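PDB 3VXJ: DyP from Bjerkandera adusta, which probably uses hydrogen peroxide to oxidise dyes and phenolic compounds at a heme b cofactor, as expected of a dye-decolorizing peroxidase. Local coordinates for residues I15-M19 / A52-I56; D171-P176 / H326-S330; V185-Q189 / P285-N290; F291-L297 / R310-Q316. All blocks are in the same frame, centred on the assembly; numbering follows the deposited sequence.

Interaction 1. Residues I15-M19 / A52-I56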
# COMPACT_ATOMS: atom_id res chain seq x y z
N ILE A 15 2.66 -3.49 10.92
CA ILE A 15 3.87 -2.90 10.35
C ILE A 15 4.80 -3.97 9.76
O ILE A 15 5.29 -3.84 8.64
CB ILE A 15 4.67 -2.11 11.40
CG1 ILE A 15 3.82 -0.97 11.97
CG2 ILE A 15 5.95 -1.57 10.79
CD1 ILE A 15 4.42 -0.37 13.24
N LEU A 16 5.04 -5.03 10.54
CA LEU A 16 6.09 -6.00 10.24
C LEU A 16 5.57 -7.27 9.59
O LEU A 16 6.22 -7.84 8.72
CB LEU A 16 6.88 -6.33 11.52
CG LEU A 16 8.05 -7.32 11.51
CD1 LEU A 16 9.14 -6.84 10.57
CD2 LEU A 16 8.59 -7.54 12.91
N VAL A 17 4.39 -7.71 10.03
CA VAL A 17 3.85 -9.00 9.62
C VAL A 17 2.66 -8.81 8.68
O VAL A 17 2.51 -9.53 7.69
CB VAL A 17 3.45 -9.85 10.86
CG1 VAL A 17 2.91 -11.21 10.44
CG2 VAL A 17 4.65 -10.01 11.79
N GLY A 18 1.81 -7.83 8.99
CA GLY A 18 0.59 -7.58 8.23
C GLY A 18 -0.56 -8.38 8.80
O GLY A 18 -0.41 -9.58 9.07
N MET A 19 -1.71 -7.74 8.98
CA MET A 19 -2.87 -8.40 9.58
C MET A 19 -3.40 -9.56 8.73
O MET A 19 -3.81 -10.59 9.27
CB MET A 19 -3.98 -7.40 9.87
CG MET A 19 -3.66 -6.44 11.01
SD MET A 19 -5.06 -5.38 11.38
CE MET A 19 -4.40 -4.46 12.76
N ALA A 52 3.41 -7.90 16.59
CA ALA A 52 3.97 -8.81 15.60
C ALA A 52 4.06 -10.24 16.16
O ALA A 52 3.79 -11.21 15.43
CB ALA A 52 5.34 -8.30 15.16
N ALA A 53 4.42 -10.37 17.44
CA ALA A 53 4.47 -11.68 18.10
C ALA A 53 3.13 -12.43 18.05
O ALA A 53 3.11 -13.64 17.79
CB ALA A 53 4.94 -11.54 19.54
N ILE A 54 2.03 -11.73 18.29
CA ILE A 54 0.70 -12.36 18.24
C ILE A 54 0.36 -12.80 16.81
O ILE A 54 -0.19 -13.88 16.61
CB ILE A 54 -0.42 -11.44 18.83
CG1 ILE A 54 -0.21 -11.23 20.34
CG2 ILE A 54 -1.82 -12.01 18.55
CD1 ILE A 54 -0.35 -12.47 21.21
N LEU A 55 0.71 -11.97 15.83
CA LEU A 55 0.44 -12.28 14.42
C LEU A 55 1.19 -13.50 13.89
O LEU A 55 0.77 -14.10 12.90
CB LEU A 55 0.71 -11.07 13.52
CG LEU A 55 -0.20 -9.85 13.70
CD1 LEU A 55 -0.07 -8.91 12.50
CD2 LEU A 55 -1.63 -10.25 13.90
N ILE A 56 2.29 -13.86 14.54
CA ILE A 56 3.05 -15.06 14.14
C ILE A 56 2.78 -16.26 15.07
O ILE A 56 3.40 -17.32 14.93
CB ILE A 56 4.58 -14.79 14.00
CG1 ILE A 56 5.20 -14.39 15.35
CG2 ILE A 56 4.84 -13.71 12.93
CD1 ILE A 56 6.72 -14.52 15.40
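Val17 pushes both of its methyl groups against the short helix 52-55 and the residue that follows it, where Ala52, Leu55 and Ile56 receive them. Its CG1, anti to the backbone N (chi1 -179°), reaches Leu55 CB at 3.8 Å, and the Val17 and Leu55 side chains run antiparallel alongside each other. The other branch, CG2, lies beside the backbone N and meets Ala52 CB at 3.8 Å and Ile56 CG2 at 3.9 Å, with the Ile56 side chain set nearly perpendicular. A beta-branched residue suits this place because it turns two methyls at once toward one helical surface, while the small Ala52 lets the chain come close: the CA atoms of Val17 and Ala52 are 6.0 Å apart. Leu16 widens the apolar patch by setting CD2 4.0 Å from Ala52 CB.

Both segments belong to the N-terminal ferredoxin-like domain, whose four antiparallel strands run in the order 2-3-1-4; helix 13-16 precedes the first of them, and helix 52-55 lies between the first two. No hydrogen bond crosses between the segments. Gly18 is the residue at which the chain leaves the helix, and its positive phi of 90° suits a residue without CB. There the Leu55 methyl CD1 packs against Gly18 O at 3.5 Å. Further out, Leu55 and Met19 both rest on Phe66 of strand 65-71, and Asp14 OD1 accepts a hydrogen bond from Met19 N. On the helix side, Ser51 OG is bonded to Ile54 N and Ser57 OG to Ala53 O, with backbone bonds tying Ala52 to Ile11 and Ala53 to Leu8.

Interaction 2. Residues D171-P176 / H326-S330; sequences DGISQP and HAMRS. With HEM (protoporphyrin IX containing Fe), chain B; 3DM (2,6-dimethoxyphenol), chain D.
The guanidinium of Arg329 turns its edge to Asp171 and Ser174 and lies with one face against the heme, 3.4 Å from CZ to heme C3D. A bend at chi3 (-62°) folds the arginine into this position. Around the guanidinium edge sit its polar partners. NH1 makes a salt bridge to Asp171 OD1 at 3.0 Å, met on the syn lone pair and close to the guanidinium plane, with the carboxylate turned 26° from it. NH2 donates to Ser174 O. A second bond runs from Arg329 NH2 to the heme propionate oxygen O2A at 2.7 Å. Arginine fits here because its planar cation can lie flat against the porphyrin while several N-H groups point outward in one plane.

Asp171 and Gly172 end the GXXDG motif of DyP-type peroxidases. The Gly172, Ile173 and Ser174 amides donate to one propionate, while Ser174 OG donates to the other. On this side of the porphyrin, water 3 binds iron at 2.0 Å and also accepts from Arg329 NH1; His308 is the protein's axial ligand.

Gln175 grips the backbone of Arg329 by both amide atoms. OE1 accepts from Arg329 N at 2.9 Å, almost straight and in the carbonyl plane, whereas NE2 reaches Arg329 O by a more bent bond (133°). Arg329 lies on strand 328-334, an outermost strand of the C-terminal sheet. Beyond Gln175, Pro176 crosses Met328 at a slant, CG to SD 3.7 Å, and sets CB 3.9 Å from His326 CB. The imidazole itself turns the other way, its edge toward the methoxy oxygen O2 of 2,6-dimethoxyphenol.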
# COMPACT_ATOMS: atom_id res chain seq x y z
N ASP A 171 -2.48 -9.16 -5.10
CA ASP A 171 -1.77 -8.06 -4.44
C ASP A 171 -1.21 -8.56 -3.10
O ASP A 171 -1.85 -9.33 -2.39
CB ASP A 171 -2.74 -6.89 -4.21
CG ASP A 171 -2.04 -5.61 -3.79
OD1 ASP A 171 -0.80 -5.51 -3.89
OD2 ASP A 171 -2.75 -4.68 -3.34
N GLY A 172 -0.00 -8.11 -2.76
CA GLY A 172 0.66 -8.50 -1.52
C GLY A 172 1.66 -9.64 -1.67
O GLY A 172 1.86 -10.44 -0.74
N ILE A 173 2.30 -9.70 -2.84
CA ILE A 173 3.31 -10.72 -3.14
C ILE A 173 4.68 -10.27 -2.66
O ILE A 173 5.37 -11.01 -1.94
CB ILE A 173 3.38 -10.99 -4.66
CG1 ILE A 173 2.06 -11.61 -5.14
CG2 ILE A 173 4.59 -11.87 -5.01
CD1 ILE A 173 1.91 -11.64 -6.64
N SER A 174 5.09 -9.07 -3.08
CA SER A 174 6.46 -8.60 -2.85
C SER A 174 6.57 -7.62 -1.68
O SER A 174 6.04 -6.52 -1.74
CB SER A 174 7.03 -7.98 -4.12
OG SER A 174 8.38 -7.65 -3.90
N GLN A 175 7.30 -8.03 -0.65
CA GLN A 175 7.53 -7.22 0.54
C GLN A 175 9.00 -7.34 0.93
O GLN A 175 9.61 -8.39 0.71
CB GLN A 175 6.69 -7.72 1.72
CG GLN A 175 5.19 -7.89 1.46
CD GLN A 175 4.37 -6.59 1.55
OE1 GLN A 175 4.91 -5.49 1.68
NE2 GLN A 175 3.06 -6.74 1.44
N PRO A 176 9.57 -6.29 1.52
CA PRO A 176 10.93 -6.43 2.04
C PRO A 176 10.94 -7.33 3.27
O PRO A 176 9.93 -7.48 3.94
CB PRO A 176 11.32 -4.99 2.41
CG PRO A 176 10.00 -4.33 2.71
CD PRO A 176 9.00 -4.95 1.78
N HIS A 326 12.67 0.67 -0.05
CA HIS A 326 11.73 -0.41 0.20
C HIS A 326 10.73 -0.02 1.28
O HIS A 326 11.05 0.78 2.17
CB HIS A 326 12.47 -1.69 0.58
CG HIS A 326 13.31 -2.23 -0.54
ND1 HIS A 326 12.78 -2.85 -1.65
CD2 HIS A 326 14.66 -2.22 -0.73
CE1 HIS A 326 13.75 -3.21 -2.47
NE2 HIS A 326 14.90 -2.83 -1.94
N ALA A 327 9.53 -0.57 1.20
CA ALA A 327 8.49 -0.29 2.19
C ALA A 327 7.54 -1.48 2.27
O ALA A 327 7.44 -2.25 1.31
CB ALA A 327 7.73 0.98 1.80
N MET A 328 6.85 -1.60 3.40
CA MET A 328 5.84 -2.66 3.61
C MET A 328 4.47 -2.15 3.20
O MET A 328 4.13 -1.00 3.45
CB MET A 328 5.76 -3.02 5.10
CG MET A 328 7.02 -3.62 5.71
SD MET A 328 7.36 -5.28 5.11
CE MET A 328 8.54 -5.81 6.35
N ARG A 329 3.67 -3.02 2.60
CA ARG A 329 2.28 -2.67 2.29
C ARG A 329 1.30 -3.60 2.97
O ARG A 329 1.53 -4.82 3.07
CB ARG A 329 2.04 -2.67 0.78
CG ARG A 329 2.81 -1.62 0.03
CD ARG A 329 2.80 -1.89 -1.49
NE ARG A 329 3.45 -3.16 -1.77
CZ ARG A 329 2.88 -4.20 -2.37
NH1 ARG A 329 1.64 -4.11 -2.83
NH2 ARG A 329 3.55 -5.33 -2.54
N SER A 330 0.19 -3.02 3.43
CA SER A 330 -0.89 -3.81 4.04
C SER A 330 -2.25 -3.29 3.59
O SER A 330 -3.12 -2.95 4.41
CB SER A 330 -0.78 -3.77 5.56
OG SER A 330 -1.54 -4.83 6.13
CHA HEM B . 2.89 -4.03 -6.07
CHB HEM B . -1.69 -2.94 -7.16
CHC HEM B . -1.04 1.59 -5.57
CHD HEM B . 3.54 0.51 -4.44
C1A HEM B . 1.60 -4.12 -6.53
C2A HEM B . 1.02 -5.28 -7.16
C3A HEM B . -0.25 -4.97 -7.47
C4A HEM B . -0.51 -3.62 -7.02
CMA HEM B . -1.30 -5.86 -8.16
CAA HEM B . 1.77 -6.59 -7.47
CBA HEM B . 1.76 -7.63 -6.35
CGA HEM B . 2.64 -7.28 -5.18
O1A HEM B . 3.88 -7.31 -5.28
O2A HEM B . 2.07 -6.99 -4.09
C1B HEM B . -1.93 -1.62 -6.81
C2B HEM B . -3.18 -0.91 -6.97
C3B HEM B . -3.00 0.35 -6.52
C4B HEM B . -1.63 0.45 -6.06
CMB HEM B . -4.46 -1.54 -7.57
CAB HEM B . -4.02 1.50 -6.45
CBB HEM B . -5.34 1.28 -6.40
C1C HEM B . 0.27 1.69 -5.17
C2C HEM B . 0.92 2.91 -4.71
C3C HEM B . 2.19 2.61 -4.41
C4C HEM B . 2.38 1.20 -4.67
CMC HEM B . 0.21 4.27 -4.59
CAC HEM B . 3.31 3.54 -3.87
CBC HEM B . 3.43 4.82 -4.27
C1D HEM B . 3.75 -0.82 -4.71
C2D HEM B . 4.95 -1.53 -4.35
C3D HEM B . 4.76 -2.92 -4.86
C4D HEM B . 3.45 -2.93 -5.48
CMD HEM B . 6.21 -1.02 -3.62
CAD HEM B . 5.79 -4.05 -4.74
CBD HEM B . 6.80 -3.87 -5.87
CGD HEM B . 7.89 -4.90 -5.81
O1D HEM B . 8.14 -5.55 -6.86
O2D HEM B . 8.51 -5.08 -4.74
NA HEM B . 0.66 -3.13 -6.48
NB HEM B . -0.98 -0.75 -6.28
NC HEM B . 1.21 0.69 -5.17
ND HEM B . 2.86 -1.69 -5.35
FE HEM B . 0.95 -1.19 -5.89
O1 3DM D . 14.23 -5.61 -4.60
C1 3DM D . 15.43 -5.60 -5.29
C2 3DM D . 16.20 -4.43 -5.38
O2 3DM D . 15.74 -3.28 -4.79
C7 3DM D . 16.32 -2.04 -5.20
C3 3DM D . 17.42 -4.48 -6.08
C4 3DM D . 17.84 -5.66 -6.70
C5 3DM D . 17.07 -6.82 -6.60
C6 3DM D . 15.87 -6.78 -5.90
O3 3DM D . 15.07 -7.88 -5.77
C8 3DM D . 15.34 -9.01 -6.64
O HOH W 1 -1.13 -2.42 -2.20
O HOH W 2 6.02 -3.81 -0.47
O HOH W 3 0.38 -1.85 -4.09

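Interaction 3. Residues V185-Q189 / P285-N290; sequences VFPGQ and PQRNNN. With 3DM (2,6-dimethoxyphenol), chain D.
Pro187 and Gly188 form the corner of a type II beta turn, 186-189, that packs against a type I turn, 287-290. The corner is the tight part. Gly188 has a positive phi of 94°, normal for the third residue of such a turn, and its CA donates a C-H...O contact to Asn289 O at 3.3 Å; with only hydrogens on its CA, glycine can press this close to the Asn289 carbonyl. Proline suits the second position, and its CG lies 3.2 Å from Gln286 O. The turn is braced from within, as Phe186 N donates a nearly straight bond to Gln189 OE1. With no direct hydrogen bond between the segments, water 4 links their backbones, donating to Pro187 O and Pro285 O and accepting from Asn289 N. The buried Asn289 side chain faces inward, bonding through OD1 to Arg315 and through ND2 to Ser174. At the pocket, Gly188 O lies 3.1 Å from O3 of 2,6-dimethoxyphenol.

Toward solvent the contact is looser. Pro285 CB stands over one face of the Phe186 ring in a CH-pi contact, 3.9 Å from the centroid, while the exposed Gln286 brings its amide to the edge of that ring, the two planes 71° apart and Gln286 NE2 3.4 Å from Phe186 CD1.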
# COMPACT_ATOMS: atom_id res chain seq x y z
N VAL A 185 12.62 -16.15 4.25
CA VAL A 185 12.97 -15.21 3.18
C VAL A 185 12.91 -15.94 1.85
O VAL A 185 13.54 -16.98 1.66
CB VAL A 185 14.39 -14.60 3.39
CG1 VAL A 185 14.78 -13.71 2.21
CG2 VAL A 185 14.45 -13.81 4.70
N PHE A 186 12.13 -15.39 0.93
CA PHE A 186 11.92 -16.01 -0.37
C PHE A 186 12.97 -15.56 -1.37
O PHE A 186 13.51 -14.46 -1.26
CB PHE A 186 10.52 -15.67 -0.90
CG PHE A 186 9.40 -16.15 -0.01
CD1 PHE A 186 9.14 -17.51 0.12
CD2 PHE A 186 8.60 -15.25 0.67
CE1 PHE A 186 8.10 -17.97 0.94
CE2 PHE A 186 7.56 -15.69 1.49
CZ PHE A 186 7.31 -17.05 1.62
N PRO A 187 13.28 -16.41 -2.37
CA PRO A 187 14.17 -16.02 -3.46
C PRO A 187 13.70 -14.74 -4.16
O PRO A 187 12.55 -14.63 -4.59
CB PRO A 187 14.09 -17.23 -4.40
CG PRO A 187 13.84 -18.38 -3.49
CD PRO A 187 12.87 -17.83 -2.48
N GLY A 188 14.60 -13.76 -4.22
CA GLY A 188 14.29 -12.47 -4.85
C GLY A 188 13.80 -11.41 -3.87
O GLY A 188 13.72 -10.24 -4.23
N GLN A 189 13.49 -11.82 -2.65
CA GLN A 189 13.02 -10.90 -1.64
C GLN A 189 14.19 -10.03 -1.14
O GLN A 189 15.29 -10.55 -0.89
CB GLN A 189 12.39 -11.69 -0.49
CG GLN A 189 11.72 -10.83 0.53
CD GLN A 189 10.84 -11.60 1.50
OE1 GLN A 189 11.03 -12.79 1.75
NE2 GLN A 189 9.89 -10.89 2.08
N PRO A 285 5.29 -18.71 -3.91
CA PRO A 285 6.09 -17.63 -3.30
C PRO A 285 7.59 -17.87 -3.37
O PRO A 285 8.37 -16.93 -3.18
CB PRO A 285 5.62 -17.62 -1.85
CG PRO A 285 5.11 -19.01 -1.60
CD PRO A 285 4.52 -19.47 -2.91
N GLN A 286 8.00 -19.10 -3.66
CA GLN A 286 9.42 -19.44 -3.81
C GLN A 286 10.02 -19.03 -5.15
O GLN A 286 11.24 -19.04 -5.32
CB GLN A 286 9.64 -20.93 -3.57
CG GLN A 286 9.26 -21.40 -2.17
CD GLN A 286 10.24 -20.94 -1.11
OE1 GLN A 286 11.42 -20.69 -1.39
NE2 GLN A 286 9.77 -20.84 0.13
N ARG A 287 9.17 -18.66 -6.11
CA ARG A 287 9.64 -18.25 -7.43
C ARG A 287 9.01 -16.96 -7.95
O ARG A 287 9.61 -16.30 -8.80
CB ARG A 287 9.40 -19.36 -8.46
CG ARG A 287 10.27 -20.59 -8.35
CD ARG A 287 9.96 -21.53 -9.51
NE ARG A 287 8.53 -21.86 -9.58
CZ ARG A 287 7.81 -21.93 -10.71
NH1 ARG A 287 8.36 -21.68 -11.89
NH2 ARG A 287 6.53 -22.24 -10.64
N ASN A 288 7.82 -16.60 -7.48
CA ASN A 288 7.11 -15.45 -8.05
C ASN A 288 7.76 -14.09 -7.77
O ASN A 288 7.33 -13.06 -8.32
CB ASN A 288 5.61 -15.44 -7.69
CG ASN A 288 5.34 -15.19 -6.22
OD1 ASN A 288 6.23 -14.82 -5.44
ND2 ASN A 288 4.09 -15.41 -5.82
N ASN A 289 8.80 -14.08 -6.95
CA ASN A 289 9.55 -12.85 -6.71
C ASN A 289 11.02 -12.95 -7.14
O ASN A 289 11.80 -12.02 -6.92
CB ASN A 289 9.46 -12.42 -5.25
CG ASN A 289 9.21 -10.93 -5.11
OD1 ASN A 289 8.82 -10.26 -6.07
ND2 ASN A 289 9.43 -10.40 -3.92
N ASN A 290 11.38 -14.06 -7.77
CA ASN A 290 12.77 -14.33 -8.11
C ASN A 290 13.18 -13.80 -9.48
O ASN A 290 13.48 -14.55 -10.41
CB ASN A 290 13.05 -15.83 -7.99
CG ASN A 290 14.53 -16.12 -7.89
OD1 ASN A 290 15.34 -15.22 -7.67
ND2 ASN A 290 14.89 -17.39 -8.04
O1 3DM D . 14.23 -5.61 -4.60
C1 3DM D . 15.43 -5.60 -5.29
C2 3DM D . 16.20 -4.43 -5.38
O2 3DM D . 15.74 -3.28 -4.79
C7 3DM D . 16.32 -2.04 -5.20
C3 3DM D . 17.42 -4.48 -6.08
C4 3DM D . 17.84 -5.66 -6.70
C5 3DM D . 17.07 -6.82 -6.60
C6 3DM D . 15.87 -6.78 -5.90
O3 3DM D . 15.07 -7.88 -5.77
C8 3DM D . 15.34 -9.01 -6.64
O HOH W 4 10.18 -15.86 -5.16

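Interaction 4. Residues F291-L297 / R310-Q316. With HEM (protoporphyrin IX containing Fe), chain B; 3DM (2,6-dimethoxyphenol), chain D.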
# COMPACT_ATOMS: atom_id res chain seq x y z
N PHE A 291 13.21 -12.47 -9.58
CA PHE A 291 13.57 -11.77 -10.81
C PHE A 291 14.05 -10.39 -10.41
O PHE A 291 13.72 -9.91 -9.31
CB PHE A 291 12.36 -11.65 -11.76
CG PHE A 291 11.23 -10.81 -11.21
CD1 PHE A 291 11.14 -9.45 -11.51
CD2 PHE A 291 10.29 -11.37 -10.35
CE1 PHE A 291 10.11 -8.67 -10.98
CE2 PHE A 291 9.25 -10.59 -9.81
CZ PHE A 291 9.17 -9.24 -10.13
N ASP A 292 14.81 -9.75 -11.28
CA ASP A 292 15.36 -8.44 -10.93
C ASP A 292 15.49 -7.47 -12.11
O ASP A 292 16.11 -6.43 -11.97
CB ASP A 292 16.71 -8.58 -10.21
CG ASP A 292 17.78 -9.26 -11.05
OD1 ASP A 292 17.53 -9.55 -12.24
OD2 ASP A 292 18.89 -9.51 -10.52
N TYR A 293 14.89 -7.83 -13.26
CA TYR A 293 14.99 -7.08 -14.52
C TYR A 293 16.37 -7.12 -15.18
O TYR A 293 16.57 -6.49 -16.21
CB TYR A 293 14.47 -5.61 -14.42
CG TYR A 293 13.13 -5.51 -13.72
CD1 TYR A 293 12.01 -6.14 -14.25
CD2 TYR A 293 13.00 -4.80 -12.52
CE1 TYR A 293 10.79 -6.08 -13.60
CE2 TYR A 293 11.77 -4.73 -11.86
CZ TYR A 293 10.68 -5.38 -12.42
OH TYR A 293 9.44 -5.36 -11.80
N SER A 294 17.32 -7.88 -14.61
CA SER A 294 18.68 -7.94 -15.20
C SER A 294 18.68 -8.54 -16.60
O SER A 294 19.61 -8.32 -17.37
CB SER A 294 19.66 -8.69 -14.30
OG SER A 294 19.31 -10.05 -14.20
N ASP A 295 17.62 -9.28 -16.94
CA ASP A 295 17.45 -9.83 -18.28
C ASP A 295 16.71 -8.90 -19.25
O ASP A 295 16.37 -9.30 -20.37
CB ASP A 295 16.73 -11.18 -18.21
CG ASP A 295 15.29 -11.07 -17.71
OD1 ASP A 295 14.84 -9.95 -17.38
OD2 ASP A 295 14.60 -12.12 -17.65
N THR A 296 16.41 -7.67 -18.81
CA THR A 296 15.61 -6.74 -19.61
C THR A 296 15.92 -5.28 -19.25
O THR A 296 15.05 -4.41 -19.27
CB THR A 296 14.07 -7.09 -19.53
OG1 THR A 296 13.33 -6.33 -20.49
CG2 THR A 296 13.51 -6.87 -18.12
N LEU A 297 17.18 -5.01 -18.93
CA LEU A 297 17.57 -3.65 -18.55
C LEU A 297 17.53 -2.68 -19.73
O LEU A 297 17.30 -1.49 -19.53
CB LEU A 297 18.97 -3.62 -17.91
CG LEU A 297 19.18 -4.39 -16.61
CD1 LEU A 297 20.67 -4.51 -16.31
CD2 LEU A 297 18.46 -3.72 -15.44
N ARG A 310 7.67 -2.34 -11.56
CA ARG A 310 9.02 -1.91 -11.93
C ARG A 310 9.30 -0.46 -11.54
O ARG A 310 10.40 -0.12 -11.13
CB ARG A 310 9.26 -2.12 -13.43
CG ARG A 310 10.69 -1.87 -13.88
CD ARG A 310 10.88 -2.44 -15.26
NE ARG A 310 12.27 -2.32 -15.69
CZ ARG A 310 12.76 -2.83 -16.82
NH1 ARG A 310 11.96 -3.47 -17.68
NH2 ARG A 310 14.06 -2.69 -17.09
N LYS A 311 8.28 0.39 -11.63
CA LYS A 311 8.36 1.77 -11.15
C LYS A 311 8.47 1.87 -9.64
O LYS A 311 9.24 2.67 -9.11
CB LYS A 311 7.16 2.56 -11.63
CG LYS A 311 7.20 2.90 -13.12
CD LYS A 311 8.10 4.11 -13.42
CE LYS A 311 7.48 5.00 -14.48
NZ LYS A 311 8.17 6.31 -14.58
N THR A 312 7.71 1.04 -8.93
CA THR A 312 7.66 1.17 -7.47
C THR A 312 8.78 0.39 -6.78
O THR A 312 9.16 0.73 -5.66
CB THR A 312 6.30 0.77 -6.89
OG1 THR A 312 6.06 -0.62 -7.20
CG2 THR A 312 5.17 1.65 -7.46
N ASN A 313 9.31 -0.63 -7.46
CA ASN A 313 10.54 -1.29 -7.05
C ASN A 313 11.40 -1.62 -8.26
O ASN A 313 11.22 -2.67 -8.89
CB ASN A 313 10.26 -2.56 -6.24
CG ASN A 313 11.54 -3.29 -5.84
OD1 ASN A 313 12.66 -2.78 -6.02
ND2 ASN A 313 11.38 -4.51 -5.32
N PRO A 314 12.33 -0.72 -8.60
CA PRO A 314 13.11 -0.84 -9.82
C PRO A 314 14.13 -1.98 -9.84
O PRO A 314 14.66 -2.27 -10.91
CB PRO A 314 13.83 0.51 -9.93
CG PRO A 314 13.00 1.44 -9.10
CD PRO A 314 12.50 0.61 -7.97
N ARG A 315 14.39 -2.63 -8.70
CA ARG A 315 15.34 -3.75 -8.66
C ARG A 315 16.64 -3.37 -9.39
O ARG A 315 17.22 -2.32 -9.06
CB ARG A 315 14.69 -5.06 -9.15
CG ARG A 315 13.43 -5.39 -8.37
CD ARG A 315 12.81 -6.74 -8.73
NE ARG A 315 11.51 -6.85 -8.07
CZ ARG A 315 11.01 -7.94 -7.48
NH1 ARG A 315 11.68 -9.08 -7.46
NH2 ARG A 315 9.82 -7.86 -6.90
N GLN A 316 17.11 -4.17 -10.35
CA GLN A 316 18.41 -3.91 -10.99
C GLN A 316 18.44 -2.66 -11.87
O GLN A 316 19.52 -2.24 -12.29
CB GLN A 316 18.90 -5.15 -11.76
CG GLN A 316 20.35 -5.10 -12.25
CD GLN A 316 21.38 -5.09 -11.12
OE1 GLN A 316 21.10 -5.54 -10.00
NE2 GLN A 316 22.57 -4.59 -11.42
CHA HEM B . 2.89 -4.03 -6.07
CHB HEM B . -1.69 -2.94 -7.16
CHC HEM B . -1.04 1.59 -5.57
CHD HEM B . 3.54 0.51 -4.44
C1A HEM B . 1.60 -4.12 -6.53
C2A HEM B . 1.02 -5.28 -7.16
C3A HEM B . -0.25 -4.97 -7.47
C4A HEM B . -0.51 -3.62 -7.02
CMA HEM B . -1.30 -5.86 -8.16
CAA HEM B . 1.77 -6.59 -7.47
CBA HEM B . 1.76 -7.63 -6.35
CGA HEM B . 2.64 -7.28 -5.18
O1A HEM B . 3.88 -7.31 -5.28
O2A HEM B . 2.07 -6.99 -4.09
C1B HEM B . -1.93 -1.62 -6.81
C2B HEM B . -3.18 -0.91 -6.97
C3B HEM B . -3.00 0.35 -6.52
C4B HEM B . -1.63 0.45 -6.06
CMB HEM B . -4.46 -1.54 -7.57
CAB HEM B . -4.02 1.50 -6.45
CBB HEM B . -5.34 1.28 -6.40
C1C HEM B . 0.27 1.69 -5.17
C2C HEM B . 0.92 2.91 -4.71
C3C HEM B . 2.19 2.61 -4.41
C4C HEM B . 2.38 1.20 -4.67
CMC HEM B . 0.21 4.27 -4.59
CAC HEM B . 3.31 3.54 -3.87
CBC HEM B . 3.43 4.82 -4.27
C1D HEM B . 3.75 -0.82 -4.71
C2D HEM B . 4.95 -1.53 -4.35
C3D HEM B . 4.76 -2.92 -4.86
C4D HEM B . 3.45 -2.93 -5.48
CMD HEM B . 6.21 -1.02 -3.62
CAD HEM B . 5.79 -4.05 -4.74
CBD HEM B . 6.80 -3.87 -5.87
CGD HEM B . 7.89 -4.90 -5.81
O1D HEM B . 8.14 -5.55 -6.86
O2D HEM B . 8.51 -5.08 -4.74
NA HEM B . 0.66 -3.13 -6.48
NB HEM B . -0.98 -0.75 -6.28
NC HEM B . 1.21 0.69 -5.17
ND HEM B . 2.86 -1.69 -5.35
FE HEM B . 0.95 -1.19 -5.89
O1 3DM D . 14.23 -5.61 -4.60
C1 3DM D . 15.43 -5.60 -5.29
C2 3DM D . 16.20 -4.43 -5.38
O2 3DM D . 15.74 -3.28 -4.79
C7 3DM D . 16.32 -2.04 -5.20
C3 3DM D . 17.42 -4.48 -6.08
C4 3DM D . 17.84 -5.66 -6.70
C5 3DM D . 17.07 -6.82 -6.60
C6 3DM D . 15.87 -6.78 -5.90
O3 3DM D . 15.07 -7.88 -5.77
C8 3DM D . 15.34 -9.01 -6.64
O HOH W 5 9.68 -4.86 -9.14
O HOH W 3 0.38 -1.85 -4.09
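At the exit of helix 308-312, which carries the axial heme ligand His308, Tyr293 and Phe291 of the preceding loop stack on Arg310 and Arg315. The guanidinium of Arg315 sits nearly parallel over the Phe291 ring, a cation-pi pair with CZ 3.9 Å from the centroid. Its NH1 donates to Phe291 O at 2.9 Å, tilted from the carbonyl plane, while NH2 points almost straight (171°) at heme propionate O1D and also serves Asn289 OD1. Arg310, extended from CG to NE, runs over one face of Tyr293: CD lies above the ring centre at 3.9 Å, and the guanidinium continues beyond in a plane 4° from the ring's. Its NH2 reaches Thr296 O at 2.9 Å, and Asp317 pairs with NE. Long arginines suit both places, combining flat apolar packing with polar ends.

Water 5 joins Tyr293 OH, Arg315 NE and propionate O1D. Gln316 N donates to Asp292 O at 3.0 Å, and Asp292 OD1 closes an Asx turn on Ser294 N. Asn313 ND2 donates to phenol O1 and to propionate O2D, placing the contact at a 2,6-dimethoxyphenol pocket beside the heme of this DyP-type peroxidase.

In the fold
Interaction 2 is buried near the centre of the chain, interaction 4 is buried but further out, interaction 3 is a surface contact, and interaction 1 is partly buried in the other, N-terminal domain. Chemistry follows place: interaction 1 is mainly apolar, with no hydrogen bond between its segments, interactions 2 and 4 employ arginines that serve heme propionates, and interaction 3 relies on turns and a bridging water. Interactions 2, 3 and 4 all reach the same 2,6-dimethoxyphenol molecule and are wired together, Asn289 linking Ser174 with Arg315 and Gln189 bonding to Gln175 O. Interactions 3 and 4 lie inside the chain loop that interaction 2 closes. Interaction 1 touches interaction 2 across the domains, through Ile15 O and Met328 CG.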